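Local coordinates for protein geranyltranstransferase (Staphylococcus aureus, PDB 1RTR) that probably condenses isopentenyl pyrophosphate with dimethylallyl and then geranyl pyrophosphate to make farnesyl pyrophosphate, the C15 precursor of longer isoprenoids, at residues A70-S78 / L141-V151; V195-Y206 / A265-F276. One frame throughout, in Å; residues are numbered along the deposited sequence.

Both contacts belong to the mainly helical polyprenyl synthetase fold, and they follow one another along the chain: contact 1 closes before contact 2 opens. Their centres are about 24 Å apart, with about 10 Å between nearest atoms. The centre of contact 1 lies about 9 Å from that of the chain, where helix 65-83 meets helices 131-145 and 150-159 close to the second subunit; that of contact 2 lies about 20 Å out, where helix 197-227 begins and segment 265-276 follows the last turns of helix 245-270. Side chains of both touch helix 179-193. Helices 65-83 and 197-227 each lead to an aspartate-rich motif (DDLPAMD and DDLLD) that in relatives binds magnesium and pyrophosphate.

Contact 1 of 2, residues A70-S78 / L141-V151; sequences ALEMIHTYS and LSIASGHVGMV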
loop_
_atom_site.group_PDB
_atom_site.type_symbol
_atom_site.label_atom_id
_atom_site.label_comp_id
_atom_site.label_asym_id
_atom_site.label_seq_id
_atom_site.Cartn_x
_atom_site.Cartn_y
_atom_site.Cartn_z
ATOM N N ALA A 70 -11.851 2.981 0.240
ATOM C CA ALA A 70 -10.506 2.532 -0.116
ATOM C C ALA A 70 -10.007 3.213 -1.386
ATOM O O ALA A 70 -8.914 3.777 -1.402
ATOM C CB ALA A 70 -10.465 1.033 -0.272
ATOM N N LEU A 71 -10.824 3.187 -2.434
ATOM C CA LEU A 71 -10.457 3.781 -3.717
ATOM C C LEU A 71 -10.093 5.254 -3.582
ATOM O O LEU A 71 -9.104 5.717 -4.171
ATOM C CB LEU A 71 -11.589 3.601 -4.735
ATOM C CG LEU A 71 -11.346 4.029 -6.187
ATOM C CD1 LEU A 71 -9.957 3.578 -6.728
ATOM C CD2 LEU A 71 -12.482 3.517 -7.061
ATOM N N GLU A 72 -10.881 5.995 -2.798
ATOM C CA GLU A 72 -10.598 7.420 -2.589
ATOM C C GLU A 72 -9.337 7.634 -1.728
ATOM O O GLU A 72 -8.594 8.609 -1.937
ATOM C CB GLU A 72 -11.824 8.153 -2.023
ATOM C CG GLU A 72 -11.696 9.672 -1.940
ATOM C CD GLU A 72 -11.727 10.384 -3.291
ATOM O OE1 GLU A 72 -11.998 9.741 -4.335
ATOM O OE2 GLU A 72 -11.467 11.612 -3.312
ATOM N N MET A 73 -9.089 6.724 -0.782
ATOM C CA MET A 73 -7.848 6.759 0.002
ATOM C C MET A 73 -6.631 6.619 -0.928
ATOM O O MET A 73 -5.646 7.359 -0.789
ATOM C CB MET A 73 -7.837 5.655 1.068
ATOM C CG MET A 73 -8.448 6.035 2.423
ATOM S SD MET A 73 -8.635 4.624 3.541
ATOM C CE MET A 73 -9.735 5.338 4.711
ATOM N N ILE A 74 -6.717 5.692 -1.889
ATOM C CA ILE A 74 -5.643 5.476 -2.852
ATOM C C ILE A 74 -5.423 6.709 -3.716
ATOM O O ILE A 74 -4.285 7.091 -3.992
ATOM C CB ILE A 74 -5.935 4.252 -3.735
ATOM C CG1 ILE A 74 -6.020 2.999 -2.867
ATOM C CG2 ILE A 74 -4.903 4.119 -4.862
ATOM C CD1 ILE A 74 -4.744 2.240 -2.723
ATOM N N HIS A 75 -6.517 7.321 -4.151
ATOM C CA HIS A 75 -6.429 8.544 -4.939
ATOM C C HIS A 75 -5.835 9.688 -4.102
ATOM O O HIS A 75 -4.971 10.436 -4.587
ATOM C CB HIS A 75 -7.794 8.900 -5.548
ATOM C CG HIS A 75 -7.870 10.289 -6.097
ATOM N ND1 HIS A 75 -7.241 10.666 -7.266
ATOM C CD2 HIS A 75 -8.500 11.396 -5.634
ATOM C CE1 HIS A 75 -7.473 11.945 -7.498
ATOM N NE2 HIS A 75 -8.239 12.412 -6.526
ATOM N N THR A 76 -6.278 9.805 -2.846
ATOM C CA THR A 76 -5.764 10.825 -1.925
ATOM C C THR A 76 -4.257 10.667 -1.692
ATOM O O THR A 76 -3.495 11.645 -1.781
ATOM C CB THR A 76 -6.515 10.760 -0.588
ATOM O OG1 THR A 76 -7.914 11.008 -0.807
ATOM C CG2 THR A 76 -6.092 11.890 0.323
ATOM N N TYR A 77 -3.829 9.440 -1.396
ATOM C CA TYR A 77 -2.410 9.171 -1.163
ATOM C C TYR A 77 -1.546 9.530 -2.379
ATOM O O TYR A 77 -0.454 10.067 -2.219
ATOM C CB TYR A 77 -2.167 7.710 -0.717
ATOM C CG TYR A 77 -1.230 6.919 -1.610
ATOM C CD1 TYR A 77 0.153 7.149 -1.602
ATOM C CD2 TYR A 77 -1.725 5.948 -2.466
ATOM C CE1 TYR A 77 1.015 6.425 -2.436
ATOM C CE2 TYR A 77 -0.872 5.213 -3.313
ATOM C CZ TYR A 77 0.491 5.452 -3.280
ATOM O OH TYR A 77 1.319 4.728 -4.098
ATOM N N SER A 78 -2.020 9.235 -3.584
ATOM C CA SER A 78 -1.225 9.547 -4.774
ATOM C C SER A 78 -1.014 11.067 -4.928
ATOM O O SER A 78 0.067 11.520 -5.313
ATOM C CB SER A 78 -1.835 8.920 -6.033
ATOM O OG SER A 78 -3.078 9.517 -6.376
ATOM N N LEU A 141 -7.298 -4.009 -6.933
ATOM C CA LEU A 141 -6.764 -2.742 -6.443
ATOM C C LEU A 141 -5.224 -2.712 -6.481
ATOM O O LEU A 141 -4.629 -1.711 -6.869
ATOM C CB LEU A 141 -7.291 -2.433 -5.033
ATOM C CG LEU A 141 -7.129 -1.000 -4.507
ATOM C CD1 LEU A 141 -7.530 0.039 -5.559
ATOM C CD2 LEU A 141 -7.919 -0.799 -3.216
ATOM N N SER A 142 -4.585 -3.804 -6.081
ATOM C CA SER A 142 -3.128 -3.814 -5.996
ATOM C C SER A 142 -2.462 -3.759 -7.375
ATOM O O SER A 142 -1.444 -3.079 -7.539
ATOM C CB SER A 142 -2.627 -5.008 -5.184
ATOM O OG SER A 142 -3.004 -6.228 -5.796
ATOM N N ILE A 143 -3.031 -4.472 -8.350
ATOM C CA ILE A 143 -2.603 -4.362 -9.747
ATOM C C ILE A 143 -2.897 -2.968 -10.332
ATOM O O ILE A 143 -2.057 -2.397 -11.016
ATOM C CB ILE A 143 -3.240 -5.488 -10.638
ATOM C CG1 ILE A 143 -2.760 -6.886 -10.209
ATOM C CG2 ILE A 143 -2.902 -5.284 -12.109
ATOM C CD1 ILE A 143 -3.663 -8.021 -10.713
ATOM N N ALA A 144 -4.083 -2.425 -10.066
ATOM C CA ALA A 144 -4.446 -1.098 -10.577
ATOM C C ALA A 144 -3.518 0.003 -10.058
ATOM O O ALA A 144 -3.239 0.981 -10.774
ATOM C CB ALA A 144 -5.912 -0.762 -10.247
ATOM N N SER A 145 -3.044 -0.158 -8.821
ATOM C CA SER A 145 -2.326 0.897 -8.123
ATOM C C SER A 145 -0.817 0.748 -8.246
ATOM O O SER A 145 -0.085 1.710 -8.078
ATOM C CB SER A 145 -2.726 0.934 -6.637
ATOM O OG SER A 145 -4.136 1.108 -6.467
ATOM N N GLY A 146 -0.352 -0.455 -8.560
ATOM C CA GLY A 146 1.058 -0.751 -8.459
ATOM C C GLY A 146 1.938 -0.355 -9.622
ATOM O O GLY A 146 1.606 0.534 -10.417
ATOM N N HIS A 147 3.072 -1.038 -9.724
ATOM C CA HIS A 147 4.101 -0.671 -10.682
ATOM C C HIS A 147 3.640 -0.737 -12.136
ATOM O O HIS A 147 4.148 0.013 -12.950
ATOM C CB HIS A 147 5.403 -1.437 -10.443
ATOM C CG HIS A 147 5.329 -2.891 -10.777
ATOM N ND1 HIS A 147 6.103 -3.463 -11.758
ATOM C CD2 HIS A 147 4.595 -3.894 -10.244
ATOM C CE1 HIS A 147 5.845 -4.757 -11.823
ATOM N NE2 HIS A 147 4.929 -5.042 -10.917
ATOM N N VAL A 148 2.656 -1.576 -12.446
ATOM C CA VAL A 148 2.112 -1.640 -13.809
ATOM C C VAL A 148 0.776 -0.899 -13.959
ATOM O O VAL A 148 0.135 -0.967 -15.013
ATOM C CB VAL A 148 2.007 -3.113 -14.380
ATOM C CG1 VAL A 148 3.339 -3.853 -14.245
ATOM C CG2 VAL A 148 0.863 -3.900 -13.735
ATOM N N GLY A 149 0.363 -0.205 -12.896
ATOM C CA GLY A 149 -0.811 0.641 -12.910
ATOM C C GLY A 149 -0.426 2.049 -12.476
ATOM O O GLY A 149 0.538 2.644 -13.007
ATOM N N MET A 150 -1.156 2.575 -11.484
ATOM C CA MET A 150 -1.070 3.981 -11.131
ATOM C C MET A 150 0.345 4.455 -10.838
ATOM O O MET A 150 0.732 5.498 -11.359
ATOM C CB MET A 150 -2.051 4.349 -10.009
ATOM C CG MET A 150 -1.927 5.784 -9.489
ATOM S SD MET A 150 -2.942 6.078 -8.020
ATOM C CE MET A 150 -1.851 5.430 -6.811
ATOM N N VAL A 151 1.132 3.731 -10.027
ATOM C CA VAL A 151 2.476 4.269 -9.760
ATOM C C VAL A 151 3.436 4.160 -10.950
ATOM O O VAL A 151 4.301 5.015 -11.107
ATOM C CB VAL A 151 3.145 3.909 -8.356
ATOM C CG1 VAL A 151 2.255 3.118 -7.484
ATOM C CG2 VAL A 151 4.533 3.259 -8.517
HETATM O O HOH W 1 0.138 2.252 -5.044
#
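Helices 70-78 and 141-145 run nearly parallel, 23° apart with axes 11.9 Å from each other at closest, and segment 141-151 makes a type I turn from Gly146 to Gly149 before entering a new helix at Met150. The wide spacing is bridged by long apolar side chains. Leu141 reaches in with CD2, which lies 4.3 Å from Ala70 CB and touches Ile74 too, while its CD1 meets Leu71; helix 105-124 packs on Ala70 and Leu141. Met150 does the most: its chain starts out extended, CG anti to the backbone N (chi1 174°), then bends at chi3 to lay CE 3.6 Å from Tyr77 CE2 and equally close to Ser78 CB. That flexible, unbranched thioether suits a slot between an aromatic ring, a serine and the CG2 branch of Ile74. Ser145 OG lies 3.5 Å from Ile74 CG2 and donates to Leu141 O at 2.9 Å, on the opposite face of that carbonyl from Ser145 N. Ser78 OG likewise donates to His75 O within its own helix. Tyr77 OH extends to a water at 2.9 Å, and its side chain packs on Asp113 of the second subunit. Cohesion here is thus mainly apolar, with the serine hydroxyls satisfied locally.

Contact 2 of 2, residues V195-Y206 / A265-F276; sequences VDDTTKEHLESY and AVDELTQIDEQF. Unlike the reference sequence in segment 195-206: Thr198 (reference Ala).
Helix 197-206 and helix 265-270 are antiparallel, 166° between directions and 8.6 Å between axes at closest, and beyond the second helix the chain continues past the start of the first, bringing the CA atoms of Thr199 and Ile272 to 5.9 Å. Tyr206 and Leu269 meet in a CH-pi contact: Leu269 CD2 sits over the ring face, 4.0 Å from its centroid, and Ala265 O lies at the ring edge. A chi1 of 160° sets Tyr206 CG anti to the backbone N and turns the ring face to Leu269. With a small residue at Ala265, the CA atoms of Ala265 and Tyr206 stand 4.7 Å apart. On the more exposed flank the backbone O of Gln271 and, from His202's own helix, Glu201 CD lie over opposite faces of the His202 ring, each toward the rim. Glu268 bends at chi2, its CG 3.6 Å from Ser205 CB. Its OE1 comes 3.7 Å from Glu201 OE2, a pairing of like charges that might raise the pKa of either. Branched Ile272 fills the inner side, CD1 3.9 Å from Leu203 CD2. At the far end Phe276 meets Val195 CG1 through CZ and Thr199 through CE2; Thr199 OG1 donates to OD1 of the N-cap residue Asp196. Around this pair, helix 179-193 packs on Val195 and Leu203, Leu57 touches Phe276, and helix 279-289 covers Tyr206 and Leu269, with Leu281 O accepting the bond from Tyr206 OH.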
loop_
_atom_site.group_PDB
_atom_site.type_symbol
_atom_site.label_atom_id
_atom_site.label_comp_id
_atom_site.label_asym_id
_atom_site.label_seq_id
_atom_site.Cartn_x
_atom_site.Cartn_y
_atom_site.Cartn_z
ATOM N N VAL A 195 -21.636 -10.354 -11.902
ATOM C CA VAL A 195 -22.182 -10.394 -13.257
ATOM C C VAL A 195 -21.395 -11.329 -14.186
ATOM O O VAL A 195 -20.269 -11.752 -13.875
ATOM C CB VAL A 195 -22.326 -8.989 -13.874
ATOM C CG1 VAL A 195 -23.423 -8.216 -13.153
ATOM C CG2 VAL A 195 -21.008 -8.215 -13.849
ATOM N N ASP A 196 -22.013 -11.676 -15.313
ATOM C CA ASP A 196 -21.448 -12.671 -16.221
ATOM C C ASP A 196 -20.265 -12.121 -17.039
ATOM O O ASP A 196 -20.134 -10.904 -17.235
ATOM C CB ASP A 196 -22.551 -13.293 -17.102
ATOM C CG ASP A 196 -22.994 -12.381 -18.242
ATOM O OD1 ASP A 196 -23.190 -11.160 -18.023
ATOM O OD2 ASP A 196 -23.178 -12.815 -19.408
ATOM N N ASP A 197 -19.411 -13.040 -17.496
ATOM C CA ASP A 197 -18.193 -12.716 -18.258
ATOM C C ASP A 197 -18.380 -11.704 -19.375
ATOM O O ASP A 197 -17.615 -10.739 -19.474
ATOM C CB ASP A 197 -17.554 -13.988 -18.803
ATOM C CG ASP A 197 -16.952 -14.840 -17.710
ATOM O OD1 ASP A 197 -16.080 -14.352 -16.974
ATOM O OD2 ASP A 197 -17.298 -16.009 -17.486
ATOM N N THR A 198 -19.410 -11.892 -20.192
ATOM C CA THR A 198 -19.611 -10.994 -21.322
ATOM C C THR A 198 -20.081 -9.604 -20.925
ATOM O O THR A 198 -19.693 -8.639 -21.586
ATOM C CB THR A 198 -20.408 -11.651 -22.538
ATOM O OG1 THR A 198 -21.452 -10.783 -22.997
ATOM C CG2 THR A 198 -21.113 -12.954 -22.155
ATOM N N THR A 199 -20.869 -9.477 -19.847
ATOM C CA THR A 199 -21.155 -8.142 -19.261
ATOM C C THR A 199 -19.888 -7.484 -18.701
ATOM O O THR A 199 -19.704 -6.272 -18.823
ATOM C CB THR A 199 -22.248 -8.201 -18.149
ATOM O OG1 THR A 199 -23.463 -8.740 -18.685
ATOM C CG2 THR A 199 -22.667 -6.788 -17.700
ATOM N N LYS A 200 -19.033 -8.289 -18.077
ATOM C CA LYS A 200 -17.731 -7.825 -17.601
ATOM C C LYS A 200 -16.874 -7.244 -18.730
ATOM O O LYS A 200 -16.293 -6.164 -18.583
ATOM C CB LYS A 200 -16.983 -8.944 -16.879
ATOM C CG LYS A 200 -17.376 -9.123 -15.427
ATOM C CD LYS A 200 -16.623 -10.291 -14.809
ATOM C CE LYS A 200 -17.179 -10.649 -13.443
ATOM N NZ LYS A 200 -16.426 -11.780 -12.825
ATOM N N GLU A 201 -16.824 -7.947 -19.860
ATOM C CA GLU A 201 -16.097 -7.472 -21.040
ATOM C C GLU A 201 -16.540 -6.095 -21.485
ATOM O O GLU A 201 -15.709 -5.254 -21.806
ATOM C CB GLU A 201 -16.254 -8.438 -22.213
ATOM C CG GLU A 201 -15.666 -7.906 -23.524
ATOM C CD GLU A 201 -16.641 -7.081 -24.370
ATOM O OE1 GLU A 201 -17.779 -7.561 -24.617
ATOM O OE2 GLU A 201 -16.262 -5.951 -24.799
ATOM N N HIS A 202 -17.843 -5.869 -21.543
ATOM C CA HIS A 202 -18.349 -4.587 -22.011
ATOM C C HIS A 202 -18.094 -3.498 -21.002
ATOM O O HIS A 202 -17.863 -2.339 -21.367
ATOM C CB HIS A 202 -19.848 -4.669 -22.332
ATOM C CG HIS A 202 -20.171 -5.594 -23.464
ATOM N ND1 HIS A 202 -20.745 -6.833 -23.272
ATOM C CD2 HIS A 202 -19.991 -5.466 -24.800
ATOM C CE1 HIS A 202 -20.910 -7.428 -24.441
ATOM N NE2 HIS A 202 -20.457 -6.620 -25.384
ATOM N N LEU A 203 -18.134 -3.854 -19.724
ATOM C CA LEU A 203 -17.921 -2.857 -18.677
ATOM C C LEU A 203 -16.469 -2.432 -18.673
ATOM O O LEU A 203 -16.154 -1.258 -18.464
ATOM C CB LEU A 203 -18.358 -3.400 -17.318
ATOM C CG LEU A 203 -19.876 -3.402 -17.099
ATOM C CD1 LEU A 203 -20.260 -4.374 -15.994
ATOM C CD2 LEU A 203 -20.378 -1.986 -16.801
ATOM N N GLU A 204 -15.599 -3.401 -18.948
ATOM C CA GLU A 204 -14.168 -3.164 -19.126
ATOM C C GLU A 204 -13.844 -2.140 -20.216
ATOM O O GLU A 204 -13.287 -1.078 -19.903
ATOM C CB GLU A 204 -13.439 -4.475 -19.399
ATOM C CG GLU A 204 -12.660 -5.002 -18.220
ATOM C CD GLU A 204 -11.166 -5.027 -18.469
ATOM O OE1 GLU A 204 -10.599 -3.919 -18.718
ATOM O OE2 GLU A 204 -10.572 -6.154 -18.411
ATOM N N SER A 205 -14.197 -2.435 -21.473
ATOM C CA SER A 205 -14.003 -1.451 -22.547
ATOM C C SER A 205 -14.642 -0.137 -22.191
ATOM O O SER A 205 -14.035 0.927 -22.381
ATOM C CB SER A 205 -14.567 -1.903 -23.894
ATOM O OG SER A 205 -14.264 -3.249 -24.149
ATOM N N TYR A 206 -15.862 -0.196 -21.670
ATOM C CA TYR A 206 -16.521 1.033 -21.278
ATOM C C TYR A 206 -15.592 1.828 -20.381
ATOM O O TYR A 206 -15.368 3.014 -20.628
ATOM C CB TYR A 206 -17.868 0.768 -20.593
ATOM C CG TYR A 206 -18.352 1.937 -19.746
ATOM C CD1 TYR A 206 -18.095 1.988 -18.372
ATOM C CD2 TYR A 206 -19.040 3.000 -20.323
ATOM C CE1 TYR A 206 -18.539 3.066 -17.594
ATOM C CE2 TYR A 206 -19.478 4.079 -19.559
ATOM C CZ TYR A 206 -19.234 4.100 -18.199
ATOM O OH TYR A 206 -19.664 5.165 -17.454
ATOM N N ALA A 265 -17.406 4.378 -25.700
ATOM C CA ALA A 265 -18.009 4.217 -24.377
ATOM C C ALA A 265 -19.506 3.971 -24.517
ATOM O O ALA A 265 -19.995 2.901 -24.121
ATOM C CB ALA A 265 -17.749 5.439 -23.509
ATOM N N VAL A 266 -20.207 4.957 -25.098
ATOM C CA VAL A 266 -21.651 4.894 -25.383
ATOM C C VAL A 266 -22.017 3.624 -26.154
ATOM O O VAL A 266 -23.021 2.983 -25.857
ATOM C CB VAL A 266 -22.139 6.164 -26.149
ATOM C CG1 VAL A 266 -23.593 6.036 -26.620
ATOM C CG2 VAL A 266 -21.994 7.394 -25.291
ATOM N N ASP A 267 -21.189 3.255 -27.125
ATOM C CA ASP A 267 -21.383 2.023 -27.881
ATOM C C ASP A 267 -21.438 0.864 -26.911
ATOM O O ASP A 267 -22.394 0.110 -26.907
ATOM C CB ASP A 267 -20.247 1.824 -28.892
ATOM C CG ASP A 267 -20.615 0.876 -30.019
ATOM O OD1 ASP A 267 -19.727 0.525 -30.829
ATOM O OD2 ASP A 267 -21.767 0.435 -30.184
ATOM N N GLU A 268 -20.422 0.764 -26.055
ATOM C CA GLU A 268 -20.247 -0.377 -25.143
ATOM C C GLU A 268 -21.413 -0.598 -24.169
ATOM O O GLU A 268 -21.817 -1.734 -23.914
ATOM C CB GLU A 268 -18.915 -0.261 -24.389
ATOM C CG GLU A 268 -17.714 -0.759 -25.182
ATOM C CD GLU A 268 -17.814 -2.226 -25.581
ATOM O OE1 GLU A 268 -16.966 -2.694 -26.391
ATOM O OE2 GLU A 268 -18.741 -2.917 -25.083
ATOM N N LEU A 269 -21.951 0.500 -23.652
ATOM C CA LEU A 269 -23.162 0.463 -22.848
ATOM C C LEU A 269 -24.352 -0.158 -23.580
ATOM O O LEU A 269 -25.051 -0.994 -22.997
ATOM C CB LEU A 269 -23.502 1.857 -22.321
ATOM C CG LEU A 269 -22.488 2.440 -21.330
ATOM C CD1 LEU A 269 -22.900 3.829 -20.901
ATOM C CD2 LEU A 269 -22.275 1.536 -20.112
ATOM N N THR A 270 -24.575 0.210 -24.849
ATOM C CA THR A 270 -25.695 -0.360 -25.622
ATOM C C THR A 270 -25.564 -1.863 -25.865
ATOM O O THR A 270 -26.519 -2.511 -26.296
ATOM C CB THR A 270 -25.947 0.370 -26.988
ATOM O OG1 THR A 270 -24.995 -0.074 -27.965
ATOM C CG2 THR A 270 -25.739 1.889 -26.894
ATOM N N GLN A 271 -24.393 -2.425 -25.594
ATOM C CA GLN A 271 -24.219 -3.868 -25.737
ATOM C C GLN A 271 -24.436 -4.635 -24.432
ATOM O O GLN A 271 -24.424 -5.873 -24.422
ATOM C CB GLN A 271 -22.852 -4.193 -26.358
ATOM C CG GLN A 271 -22.889 -4.461 -27.864
ATOM C CD GLN A 271 -23.762 -3.464 -28.626
ATOM O OE1 GLN A 271 -23.432 -2.275 -28.707
ATOM N NE2 GLN A 271 -24.882 -3.943 -29.170
ATOM N N ILE A 272 -24.635 -3.908 -23.332
ATOM C CA ILE A 272 -24.913 -4.549 -22.049
ATOM C C ILE A 272 -26.353 -5.066 -22.057
ATOM O O ILE A 272 -27.269 -4.341 -22.461
ATOM C CB ILE A 272 -24.634 -3.587 -20.871
ATOM C CG1 ILE A 272 -23.138 -3.593 -20.539
ATOM C CG2 ILE A 272 -25.436 -3.985 -19.633
ATOM C CD1 ILE A 272 -22.625 -2.311 -19.937
ATOM N N ASP A 273 -26.542 -6.317 -21.637
ATOM C CA ASP A 273 -27.857 -6.960 -21.703
ATOM C C ASP A 273 -28.943 -6.193 -20.919
ATOM O O ASP A 273 -28.662 -5.556 -19.891
ATOM C CB ASP A 273 -27.756 -8.470 -21.394
ATOM C CG ASP A 273 -28.633 -8.925 -20.233
ATOM O OD1 ASP A 273 -29.821 -8.520 -20.136
ATOM O OD2 ASP A 273 -28.208 -9.743 -19.381
ATOM N N GLU A 274 -30.173 -6.254 -21.434
ATOM C CA GLU A 274 -31.211 -5.266 -21.115
ATOM C C GLU A 274 -31.742 -5.246 -19.674
ATOM O O GLU A 274 -32.367 -4.264 -19.262
ATOM C CB GLU A 274 -32.353 -5.329 -22.146
ATOM C CG GLU A 274 -33.429 -6.388 -21.897
ATOM C CD GLU A 274 -34.839 -5.841 -22.124
ATOM O OE1 GLU A 274 -35.309 -5.860 -23.294
ATOM O OE2 GLU A 274 -35.469 -5.379 -21.135
ATOM N N GLN A 275 -31.460 -6.307 -18.916
ATOM C CA GLN A 275 -31.813 -6.379 -17.497
ATOM C C GLN A 275 -31.050 -5.373 -16.635
ATOM O O GLN A 275 -31.459 -5.098 -15.505
ATOM C CB GLN A 275 -31.616 -7.798 -16.964
ATOM C CG GLN A 275 -30.306 -8.022 -16.238
ATOM C CD GLN A 275 -30.034 -9.481 -15.972
ATOM O OE1 GLN A 275 -29.915 -10.272 -16.902
ATOM N NE2 GLN A 275 -29.934 -9.844 -14.702
ATOM N N PHE A 276 -29.951 -4.834 -17.167
ATOM C CA PHE A 276 -29.207 -3.757 -16.510
ATOM C C PHE A 276 -29.532 -2.421 -17.162
ATOM O O PHE A 276 -29.431 -2.280 -18.374
ATOM C CB PHE A 276 -27.684 -4.003 -16.536
ATOM C CG PHE A 276 -27.271 -5.364 -16.050
ATOM C CD1 PHE A 276 -27.518 -5.760 -14.732
ATOM C CD2 PHE A 276 -26.636 -6.252 -16.904
ATOM C CE1 PHE A 276 -27.142 -7.032 -14.273
ATOM C CE2 PHE A 276 -26.254 -7.521 -16.463
ATOM C CZ PHE A 276 -26.510 -7.911 -15.134
#